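Local coordinates for protein NADH dehydrogenase (Methanothermobacter marburgensis, PDB 4R81) that probably oxidises NAD(P)H and passes the electrons to quinones, using flavin mononucleotide bound in a flavodoxin-like fold, at residues A130-S135 with V169-L174; Y56-S61 with V107-Y112. All blocks are in the same frame, centred on the assembly; numbering follows the deposited sequence. Where two conformers were deposited one is given.

Contact 1 (130-135 with 169-174) lies near the centre of the chain, at the edge of the parallel sheet, joining its last two strands. Contact 2 (56-61 with 107-112), also largely buried, lies about 20 Å from the centre of the chain and ties a short helix to a loop. The two share no element. Backbone bonds and apolar packing hold contact 1, whereas contact 2 depends on an arginine, a glutamate and a water that grip an irregular loop. One segment of each reaches a flavin mononucleotide, but two different copies: Ser135 meets the ribityl chain of one, Tyr56 the phosphate of the other, whose pocket is largely built by the second subunit.

Contact 1 of 2, residues A130-S135 with V169-L174; sequences AVVLCS and VTMEIL. With FMN (flavin mononucleotide), chain E.
Met171 lies obliquely across Val132, its bridge partner on the next strand, with CG 3.8 Å from Val132 CB. CG is anti to the backbone N (chi1 -175°) and the chain stays extended beyond it, which carries CE past Val132 CG1 to rest 3.7 Å from Cys134 CB. One methionine thus spans two positions of the strand 130-135, on the face that helix 148-162 covers through Leu157; Tyr89 of the neighbouring strand also touches all three side chains. Cut back to an alanine, Met171 would lose CG and CE, which would probably leave Cys134 without this neighbour, Val132 less covered and a gap beneath Leu157.

On the other face, Leu133 and Glu172 lie side by side and point the same way, Leu133 CD2 against Glu172 CG at 3.6 Å. Past CG the glutamate bends (chi2 -89°), turning its carboxylate away from the leucine to a salt bridge with Arg191. Leu133 and Leu174 also pack on Val22 of helix 18-32.

The strands run parallel, 15° apart, bound by five backbone hydrogen bonds; Glu172 N to Val132 O, 2.8 Å, is the straightest, and Leu174 N reaches Cys134 O at 2.7 Å. This is the last beta-alpha-beta crossover of the flavodoxin-like sheet, with 169-174 as its outermost strand.

At the C-terminal end, in one of its two conformers, Ser135 OG is hydrogen-bonded to O4' of the flavin mononucleotide at 2.7 Å. The chemistry divides accordingly: backbone bonds and apolar contacts fix the strands, the carboxylate finds its charged partner, through OE1, outside the two strands, and at the strand tip one serine conformer shares a hydrogen bond with the cofactor's ribityl hydroxyl.

Contact 2 of 2, residues Y56-S61 with V107-Y112; sequences YLREIS and VWTYGY. With FMN (flavin mononucleotide), chain F.
The helix 53-61, which borders a flavin site at the subunit interface, is tied here to the loop following helix 98-107 by Glu59 and Arg58, which clasp the backbone of Tyr110. Glu59 OE1 takes the N-H of Tyr110 at 2.7 Å on its syn lone pair, the side facing its other oxygen. That oxygen, OE2, sits 3.6 Å from Thr109 CG2, the two side chains crossing at a slant. The glutamate reaches the loop by folding at chi2 (-56°).

Arg58 reaches the carbonyl of the same residue: its NH1 donates to Tyr110 O at 2.9 Å, with the oxygen close to the guanidinium plane and the donor on a carbonyl lone pair. The same nitrogen forms a salt bridge to Glu59 OE2, also 2.9 Å, but from above the carboxylate plane. A water adds a third link: it accepts from Arg58 NH2, donates to Tyr110 O at 2.6 Å, and is hydrogen-bonded to Thr109 OG1. Ser66 O, a further acceptor for NH2, helps to fix the guanidinium.

One turn away, Tyr56 OH donates to O3P of flavin mononucleotide at 2.7 Å, Ile60 CG1 lying over one face of the ring, toward its rim. His12 of the second subunit meets that ring edge-to-face, and the same subunit supplies most other bonds to this cofactor.

Both polar backbone atoms of Tyr110 are therefore engaged, its carbonyl by arginine and water together. With Arg58 beside it, Glu59 probably stays ionised, so a charged pair pins an irregular loop to the helix that reaches the flavin phosphate.

Contact 1 of 2, residues A130-S135 with V169-L174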
loop_
_atom_site.group_PDB
_atom_site.type_symbol
_atom_site.label_atom_id
_atom_site.label_comp_id
_atom_site.label_asym_id
_atom_site.label_seq_id
_atom_site.Cartn_x
_atom_site.Cartn_y
_atom_site.Cartn_z
ATOM N N ALA A 130 5.214 18.459 2.645
ATOM C CA ALA A 130 5.346 17.104 3.150
ATOM C C ALA A 130 6.671 16.529 2.675
ATOM O O ALA A 130 7.046 16.690 1.508
ATOM C CB ALA A 130 4.196 16.237 2.682
ATOM N N VAL A 131 7.372 15.864 3.589
ATOM C CA VAL A 131 8.636 15.203 3.295
ATOM C C VAL A 131 8.481 13.693 3.493
ATOM O O VAL A 131 8.026 13.236 4.546
ATOM C CB VAL A 131 9.746 15.701 4.237
ATOM C CG1 VAL A 131 11.066 15.013 3.920
ATOM C CG2 VAL A 131 9.892 17.215 4.139
ATOM N N VAL A 132 8.854 12.911 2.485
ATOM C CA VAL A 132 8.810 11.459 2.604
ATOM C C VAL A 132 10.233 10.926 2.654
ATOM O O VAL A 132 11.031 11.185 1.756
ATOM C CB VAL A 132 8.070 10.817 1.410
ATOM C CG1 VAL A 132 8.112 9.288 1.509
ATOM C CG2 VAL A 132 6.638 11.308 1.360
ATOM N N LEU A 133 10.548 10.194 3.713
ATOM C CA LEU A 133 11.861 9.573 3.863
ATOM C C LEU A 133 11.650 8.066 3.858
ATOM O O LEU A 133 11.224 7.468 4.857
ATOM C CB LEU A 133 12.553 10.030 5.153
ATOM C CG LEU A 133 12.792 11.531 5.348
ATOM C CD1 LEU A 133 13.515 11.825 6.664
ATOM C CD2 LEU A 133 13.572 12.119 4.182
ATOM N N CYS A 134 11.918 7.459 2.707
ATOM C CA CYS A 134 11.633 6.051 2.495
ATOM C C CYS A 134 12.921 5.247 2.383
ATOM O O CYS A 134 13.727 5.453 1.471
ATOM C CB CYS A 134 10.804 5.898 1.219
ATOM S SG CYS A 134 10.489 4.212 0.734
ATOM N N SER A 135 13.127 4.331 3.318
ATOM C CA SER A 135 14.314 3.481 3.301
ATOM C C SER A 135 14.041 2.254 2.444
ATOM O O SER A 135 12.992 1.637 2.563
ATOM C CB SER A 135 14.682 3.060 4.724
ATOM O OG SER A 135 15.709 2.086 4.712
ATOM N N VAL A 169 5.854 19.027 -2.017
ATOM C CA VAL A 169 6.277 17.695 -1.584
ATOM C C VAL A 169 7.695 17.334 -2.034
ATOM O O VAL A 169 8.144 17.731 -3.118
ATOM C CB VAL A 169 5.308 16.583 -2.072
ATOM C CG1 VAL A 169 3.907 16.791 -1.514
ATOM C CG2 VAL A 169 5.280 16.523 -3.592
ATOM N N THR A 170 8.379 16.564 -1.191
ATOM C CA THR A 170 9.713 16.047 -1.473
ATOM C C THR A 170 9.768 14.584 -1.048
ATOM O O THR A 170 9.227 14.226 -0.009
ATOM C CB THR A 170 10.795 16.796 -0.665
ATOM O OG1 THR A 170 10.737 18.200 -0.950
ATOM C CG2 THR A 170 12.177 16.273 -1.014
ATOM N N MET A 171 10.412 13.737 -1.846
ATOM C CA MET A 171 10.650 12.354 -1.437
ATOM C C MET A 171 12.134 12.023 -1.545
ATOM O O MET A 171 12.782 12.347 -2.542
ATOM C CB MET A 171 9.816 11.365 -2.265
ATOM C CG MET A 171 9.917 9.903 -1.800
ATOM S SD MET A 171 8.842 8.768 -2.719
ATOM C CE MET A 171 9.003 7.253 -1.777
ATOM N N GLU A 172 12.669 11.400 -0.503
ATOM C CA GLU A 172 14.047 10.929 -0.515
ATOM C C GLU A 172 14.021 9.415 -0.433
ATOM O O GLU A 172 13.543 8.851 0.554
ATOM C CB GLU A 172 14.817 11.470 0.694
ATOM C CG GLU A 172 14.745 12.977 0.876
ATOM C CD GLU A 172 15.840 13.714 0.151
ATOM O OE1 GLU A 172 16.581 13.079 -0.631
ATOM O OE2 GLU A 172 15.960 14.938 0.365
ATOM N N ILE A 173 14.518 8.752 -1.472
ATOM C CA ILE A 173 14.657 7.307 -1.416
ATOM C C ILE A 173 16.021 6.985 -0.824
ATOM O O ILE A 173 17.054 7.174 -1.465
ATOM C CB ILE A 173 14.485 6.647 -2.792
ATOM C CG1 ILE A 173 13.061 6.884 -3.304
ATOM C CG2 ILE A 173 14.783 5.157 -2.698
ATOM C CD1 ILE A 173 12.821 6.373 -4.716
ATOM N N LEU A 174 16.013 6.521 0.421
ATOM C CA LEU A 174 17.243 6.178 1.118
ATOM C C LEU A 174 17.550 4.706 0.859
ATOM O O LEU A 174 17.186 3.829 1.644
ATOM C CB LEU A 174 17.120 6.494 2.615
ATOM C CG LEU A 174 16.684 7.937 2.930
ATOM C CD1 LEU A 174 16.438 8.173 4.433
ATOM C CD2 LEU A 174 17.693 8.954 2.383
HETATM N N1 FMN E . 13.269 -3.149 -0.437
HETATM C C2 FMN E . 13.017 -2.667 -1.707
HETATM O O2 FMN E . 13.873 -2.013 -2.290
HETATM N N3 FMN E . 11.806 -2.909 -2.324
HETATM C C4 FMN E . 10.833 -3.639 -1.676
HETATM O O4 FMN E . 9.760 -3.834 -2.240
HETATM C C4A FMN E . 11.073 -4.135 -0.397
HETATM N N5 FMN E . 10.121 -4.882 0.269
HETATM C C5A FMN E . 10.372 -5.350 1.543
HETATM C C6 FMN E . 9.398 -6.089 2.215
HETATM C C7 FMN E . 9.642 -6.574 3.497
HETATM C C7M FMN E . 8.587 -7.352 4.228
HETATM C C8 FMN E . 10.867 -6.319 4.114
HETATM C C8M FMN E . 11.147 -6.843 5.496
HETATM C C9 FMN E . 11.838 -5.590 3.432
HETATM C C9A FMN E . 11.597 -5.099 2.150
HETATM N N10 FMN E . 12.559 -4.368 1.472
HETATM C C10 FMN E . 12.298 -3.883 0.213
HETATM C "C1'" FMN E . 13.873 -4.050 2.110
HETATM C "C2'" FMN E . 13.569 -2.918 3.102
HETATM O "O2'" FMN E . 13.193 -1.719 2.454
HETATM C "C3'" FMN E . 14.722 -2.722 4.072
HETATM O "O3'" FMN E . 14.715 -3.847 4.937
HETATM C "C4'" FMN E . 14.538 -1.449 4.889
HETATM O "O4'" FMN E . 14.660 -0.293 4.090
HETATM C "C5'" FMN E . 15.542 -1.362 6.027
HETATM O "O5'" FMN E . 15.096 -0.328 6.873
HETATM P P FMN E . 14.588 -0.707 8.347
HETATM O O1P FMN E . 15.787 -1.225 9.120
HETATM O O2P FMN E . 14.033 0.522 9.023
HETATM O O3P FMN E . 13.554 -1.802 8.234
#

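Contact 2 of 2, residues Y56-S61 with V107-Y112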
loop_
_atom_site.group_PDB
_atom_site.type_symbol
_atom_site.label_atom_id
_atom_site.label_comp_id
_atom_site.label_asym_id
_atom_site.label_seq_id
_atom_site.Cartn_x
_atom_site.Cartn_y
_atom_site.Cartn_z
ATOM N N TYR A 56 -16.381 2.681 6.341
ATOM C CA TYR A 56 -16.585 2.550 4.903
ATOM C C TYR A 56 -17.921 3.154 4.483
ATOM O O TYR A 56 -17.986 3.947 3.536
ATOM C CB TYR A 56 -16.512 1.081 4.479
ATOM C CG TYR A 56 -17.017 0.850 3.080
ATOM C CD1 TYR A 56 -16.215 1.117 1.978
ATOM C CD2 TYR A 56 -18.310 0.388 2.856
ATOM C CE1 TYR A 56 -16.682 0.917 0.693
ATOM C CE2 TYR A 56 -18.787 0.190 1.574
ATOM C CZ TYR A 56 -17.969 0.455 0.498
ATOM O OH TYR A 56 -18.438 0.260 -0.779
ATOM N N LEU A 57 -18.987 2.784 5.186
ATOM C CA LEU A 57 -20.305 3.313 4.863
ATOM C C LEU A 57 -20.327 4.825 4.946
ATOM O O LEU A 57 -20.948 5.486 4.112
ATOM C CB LEU A 57 -21.374 2.729 5.780
ATOM C CG LEU A 57 -21.753 1.281 5.494
ATOM C CD1 LEU A 57 -22.849 0.841 6.438
ATOM C CD2 LEU A 57 -22.200 1.134 4.051
ATOM N N ARG A 58 -19.642 5.362 5.952
ATOM C CA ARG A 58 -19.571 6.801 6.165
ATOM C C ARG A 58 -18.867 7.478 4.994
ATOM O O ARG A 58 -19.326 8.500 4.490
ATOM C CB ARG A 58 -18.855 7.100 7.492
ATOM C CG ARG A 58 -18.879 8.565 7.934
ATOM C CD ARG A 58 -17.608 9.303 7.538
ATOM N NE ARG A 58 -17.594 10.700 7.977
ATOM C CZ ARG A 58 -16.893 11.662 7.379
ATOM N NH1 ARG A 58 -16.149 11.382 6.311
ATOM N NH2 ARG A 58 -16.939 12.902 7.843
ATOM N N GLU A 59 -17.749 6.903 4.564
ATOM C CA GLU A 59 -16.983 7.455 3.451
ATOM C C GLU A 59 -17.749 7.410 2.127
ATOM O O GLU A 59 -17.729 8.376 1.358
ATOM C CB GLU A 59 -15.639 6.733 3.333
ATOM C CG GLU A 59 -14.768 6.910 4.568
ATOM C CD GLU A 59 -14.518 8.370 4.893
ATOM O OE1 GLU A 59 -14.020 9.100 4.002
ATOM O OE2 GLU A 59 -14.826 8.794 6.033
ATOM N N ILE A 60 -18.421 6.293 1.860
ATOM C CA ILE A 60 -19.203 6.142 0.629
ATOM C C ILE A 60 -20.387 7.104 0.583
ATOM O O ILE A 60 -20.778 7.571 -0.493
ATOM C CB ILE A 60 -19.687 4.681 0.445
ATOM C CG1 ILE A 60 -18.497 3.782 0.119
ATOM C CG2 ILE A 60 -20.737 4.568 -0.658
ATOM C CD1 ILE A 60 -17.816 4.112 -1.208
ATOM N N SER A 61 -20.936 7.415 1.756
ATOM C CA SER A 61 -22.094 8.300 1.847
ATOM C C SER A 61 -21.755 9.707 1.361
ATOM O O SER A 61 -22.624 10.425 0.858
ATOM C CB SER A 61 -22.621 8.363 3.283
ATOM O OG SER A 61 -21.849 9.250 4.080
ATOM N N VAL A 107 -7.635 8.071 7.664
ATOM C CA VAL A 107 -7.456 9.453 8.094
ATOM C C VAL A 107 -7.783 10.436 6.978
ATOM O O VAL A 107 -8.262 11.533 7.238
ATOM C CB VAL A 107 -6.044 9.678 8.707
ATOM C CG1 VAL A 107 -5.834 11.145 9.128
ATOM C CG2 VAL A 107 -5.841 8.741 9.906
ATOM N N TRP A 108 -7.575 10.029 5.730
ATOM C CA TRP A 108 -7.906 10.898 4.606
ATOM C C TRP A 108 -9.404 10.786 4.295
ATOM O O TRP A 108 -9.806 10.157 3.311
ATOM C CB TRP A 108 -7.085 10.520 3.370
ATOM C CG TRP A 108 -5.686 11.142 3.190
ATOM C CD1 TRP A 108 -4.896 10.989 2.093
ATOM C CD2 TRP A 108 -4.940 11.999 4.097
ATOM N NE1 TRP A 108 -3.716 11.675 2.247
ATOM C CE2 TRP A 108 -3.716 12.305 3.462
ATOM C CE3 TRP A 108 -5.182 12.528 5.372
ATOM C CZ2 TRP A 108 -2.742 13.121 4.050
ATOM C CZ3 TRP A 108 -4.209 13.338 5.958
ATOM C CH2 TRP A 108 -3.005 13.624 5.295
ATOM N N THR A 109 -10.230 11.406 5.132
ATOM C CA THR A 109 -11.681 11.199 5.091
ATOM C C THR A 109 -12.420 12.181 4.199
ATOM O O THR A 109 -11.943 13.285 3.937
ATOM C CB THR A 109 -12.284 11.257 6.512
ATOM O OG1 THR A 109 -11.888 12.477 7.152
ATOM C CG2 THR A 109 -11.779 10.102 7.328
ATOM N N TYR A 110 -13.595 11.769 3.727
ATOM C CA TYR A 110 -14.419 12.645 2.916
ATOM C C TYR A 110 -14.828 13.854 3.749
ATOM O O TYR A 110 -15.254 13.715 4.903
ATOM C CB TYR A 110 -15.658 11.922 2.382
ATOM C CG TYR A 110 -16.448 12.799 1.446
ATOM C CD1 TYR A 110 -17.418 13.664 1.929
ATOM C CD2 TYR A 110 -16.191 12.798 0.080
ATOM C CE1 TYR A 110 -18.118 14.491 1.088
ATOM C CE2 TYR A 110 -16.890 13.618 -0.771
ATOM C CZ TYR A 110 -17.855 14.461 -0.262
ATOM O OH TYR A 110 -18.559 15.287 -1.101
ATOM N N GLY A 111 -14.692 15.039 3.156
ATOM C CA GLY A 111 -15.002 16.278 3.847
ATOM C C GLY A 111 -13.777 16.910 4.478
ATOM O O GLY A 111 -13.818 18.069 4.893
ATOM N N TYR A 112 -12.688 16.147 4.545
ATOM C CA TYR A 112 -11.435 16.622 5.123
ATOM C C TYR A 112 -10.312 16.636 4.085
ATOM O O TYR A 112 -9.783 17.701 3.742
ATOM C CB TYR A 112 -11.036 15.737 6.305
ATOM C CG TYR A 112 -9.716 16.115 6.947
ATOM C CD1 TYR A 112 -9.585 17.295 7.667
ATOM C CD2 TYR A 112 -8.605 15.287 6.839
ATOM C CE1 TYR A 112 -8.381 17.639 8.264
ATOM C CE2 TYR A 112 -7.402 15.621 7.426
ATOM C CZ TYR A 112 -7.294 16.799 8.137
ATOM O OH TYR A 112 -6.097 17.140 8.724
HETATM N N1 FMN F . -10.976 5.388 -6.495
HETATM C C2 FMN F . -9.918 5.681 -7.336
HETATM O O2 FMN F . -10.066 5.684 -8.556
HETATM N N3 FMN F . -8.683 5.975 -6.814
HETATM C C4 FMN F . -8.476 5.989 -5.450
HETATM O O4 FMN F . -7.359 6.250 -5.010
HETATM C C4A FMN F . -9.525 5.702 -4.586
HETATM N N5 FMN F . -9.335 5.709 -3.217
HETATM C C5A FMN F . -10.388 5.395 -2.378
HETATM C C6 FMN F . -10.201 5.392 -0.999
HETATM C C7 FMN F . -11.262 5.086 -0.154
HETATM C C7M FMN F . -11.057 5.067 1.324
HETATM C C8 FMN F . -12.512 4.785 -0.678
HETATM C C8M FMN F . -13.654 4.457 0.234
HETATM C C9 FMN F . -12.694 4.794 -2.055
HETATM C C9A FMN F . -11.639 5.096 -2.912
HETATM N N10 FMN F . -11.822 5.115 -4.286
HETATM C C10 FMN F . -10.771 5.398 -5.124
HETATM C "C1'" FMN F . -13.137 4.744 -4.901
HETATM C "C2'" FMN F . -13.199 3.208 -4.837
HETATM O "O2'" FMN F . -12.233 2.565 -5.657
HETATM C "C3'" FMN F . -14.589 2.729 -5.191
HETATM O "O3'" FMN F . -15.472 3.191 -4.188
HETATM C "C4'" FMN F . -14.628 1.214 -5.222
HETATM O "O4'" FMN F . -14.001 0.715 -6.383
HETATM C "C5'" FMN F . -16.061 0.718 -5.179
HETATM O "O5'" FMN F . -16.028 -0.655 -4.872
HETATM P P FMN F . -16.868 -1.176 -3.609
HETATM O O1P FMN F . -18.346 -0.914 -3.838
HETATM O O2P FMN F . -16.581 -2.654 -3.469
HETATM O O3P FMN F . -16.429 -0.424 -2.379
HETATM O O HOH W 1 -14.246 14.204 7.295
#